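Local structure of STU0660 (Streptococcus thermophilus, 3ZTH) at residues Ser315-Leu318 / Asn319-Gln323. The protein is a large Csn2 protein of CRISPR-mediated bacterial immunity that binds magnesium and probably binds DNA. Residues are numbered along the deposited sequence; the frame is centred on the assembly and turned at random.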
loop_
_atom_site.group_PDB
_atom_site.type_symbol
_atom_site.label_atom_id
_atom_site.label_comp_id
_atom_site.label_asym_id
_atom_site.label_seq_id
_atom_site.Cartn_x
_atom_site.Cartn_y
_atom_site.Cartn_z
ATOM N N SER A 315 -54.988 -15.755 22.506
ATOM C CA SER A 315 -54.417 -16.896 23.227
ATOM C C SER A 315 -55.035 -18.179 22.697
ATOM O O SER A 315 -54.354 -19.191 22.540
ATOM C CB SER A 315 -54.695 -16.786 24.728
ATOM O OG SER A 315 -54.165 -15.590 25.264
ATOM N N VAL A 316 -56.331 -18.129 22.426
ATOM C CA VAL A 316 -57.036 -19.285 21.899
ATOM C C VAL A 316 -56.505 -19.635 20.510
ATOM O O VAL A 316 -56.124 -20.780 20.256
ATOM C CB VAL A 316 -58.560 -19.010 21.831
ATOM C CG1 VAL A 316 -59.286 -20.148 21.113
ATOM C CG2 VAL A 316 -59.095 -18.858 23.240
ATOM N N ILE A 317 -56.486 -18.646 19.616
ATOM C CA ILE A 317 -55.999 -18.842 18.254
ATOM C C ILE A 317 -54.572 -19.391 18.292
ATOM O O ILE A 317 -54.228 -20.309 17.550
ATOM C CB ILE A 317 -56.018 -17.506 17.470
ATOM C CG1 ILE A 317 -57.457 -17.003 17.358
ATOM C CG2 ILE A 317 -55.383 -17.684 16.095
ATOM C CD1 ILE A 317 -58.363 -17.933 16.602
ATOM N N LEU A 318 -53.750 -18.827 19.169
ATOM C CA LEU A 318 -52.371 -19.274 19.319
ATOM C C LEU A 318 -52.326 -20.769 19.636
ATOM O O LEU A 318 -51.582 -21.528 19.004
ATOM C CB LEU A 318 -51.684 -18.468 20.432
ATOM C CG LEU A 318 -50.289 -18.798 21.000
ATOM C CD1 LEU A 318 -49.523 -19.747 20.128
ATOM C CD2 LEU A 318 -49.518 -17.513 21.171
ATOM N N ASN A 319 -53.130 -21.186 20.608
ATOM C CA ASN A 319 -53.179 -22.582 21.019
ATOM C C ASN A 319 -53.615 -23.483 19.886
ATOM O O ASN A 319 -53.020 -24.540 19.650
ATOM C CB ASN A 319 -54.132 -22.755 22.203
ATOM C CG ASN A 319 -53.509 -22.322 23.516
ATOM O OD1 ASN A 319 -52.389 -21.805 23.545
ATOM N ND2 ASN A 319 -54.228 -22.534 24.612
ATOM N N ILE A 320 -54.657 -23.066 19.181
ATOM C CA ILE A 320 -55.172 -23.853 18.075
ATOM C C ILE A 320 -54.135 -23.964 16.964
ATOM O O ILE A 320 -53.872 -25.064 16.462
ATOM C CB ILE A 320 -56.500 -23.250 17.532
ATOM C CG1 ILE A 320 -57.578 -23.339 18.617
ATOM C CG2 ILE A 320 -56.957 -24.004 16.308
ATOM C CD1 ILE A 320 -58.899 -22.673 18.259
ATOM N N LEU A 321 -53.525 -22.837 16.597
ATOM C CA LEU A 321 -52.522 -22.850 15.539
ATOM C C LEU A 321 -51.385 -23.787 15.887
ATOM O O LEU A 321 -50.970 -24.603 15.055
ATOM C CB LEU A 321 -51.985 -21.444 15.273
ATOM C CG LEU A 321 -52.934 -20.558 14.461
ATOM C CD1 LEU A 321 -52.359 -19.162 14.353
ATOM C CD2 LEU A 321 -53.160 -21.161 13.075
ATOM N N ASN A 322 -50.879 -23.685 17.110
ATOM C CA ASN A 322 -49.798 -24.571 17.519
ATOM C C ASN A 322 -50.202 -26.020 17.289
ATOM O O ASN A 322 -49.437 -26.807 16.738
ATOM C CB ASN A 322 -49.451 -24.355 18.984
ATOM C CG ASN A 322 -48.207 -23.530 19.158
ATOM O OD1 ASN A 322 -47.906 -23.062 20.257
ATOM N ND2 ASN A 322 -47.463 -23.347 18.067
ATOM N N GLN A 323 -51.414 -26.363 17.701
ATOM C CA GLN A 323 -51.915 -27.715 17.525
ATOM C C GLN A 323 -51.875 -28.146 16.054
ATOM O O GLN A 323 -51.542 -29.293 15.755
ATOM C CB GLN A 323 -53.341 -27.822 18.071
ATOM C CG GLN A 323 -53.884 -29.231 18.030
ATOM C CD GLN A 323 -55.173 -29.405 18.807
ATOM O OE1 GLN A 323 -55.748 -30.497 18.827
ATOM N NE2 GLN A 323 -55.636 -28.337 19.457
#
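Val316 meets Ile320 and Ile317 meets Leu321 in a local contact between successive turns of helix 312-324, in the C-terminal part of the chain. Both pairs are four residues apart, and in each the two side chains lie next to each other along one side of the helix. CG1 of Val316 lies 3.8 Å from CD1 of Ile320. The extended end of Ile320 (chi2 175°) carries CD1 to this methyl. In the second pair CG2 of Ile317 approaches CD1 of Leu321, also at 3.8 Å. This CG2 is anti to the backbone N of Ile317 and beside the carbonyl carbon, which sets it on the side of the following turn, where Leu321 lies.

Four i to i+4 backbone hydrogen bonds join the turns. Leu321 N to Ile317 O is the shortest at 2.8 Å, with an N-H...O angle of 169°. Asn319 N to Ser315 O measures 3.0 Å and is more bent, at 158°.

Ile317 and Leu321 pack on Val274 of helix 267-277 and also touch helix 286-296. Val316 and Ile320 pack on Phe345 of the second subunit; Ile320 also touches Tyr277, and Leu318 packs on Val296 and Ile331 of its own chain. The side chain of Leu318 is about 9 Å from that of Gln26, a magnesium ligand.

Ser315 OG is hydrogen-bonded to Ser311 O, and Asn319 OD1 to Ile331 N. Main-chain bonds thus set the helix geometry, the apolar contacts along it are undirected van der Waals contacts, and main-chain atoms outside the segments satisfy these buried polar ends.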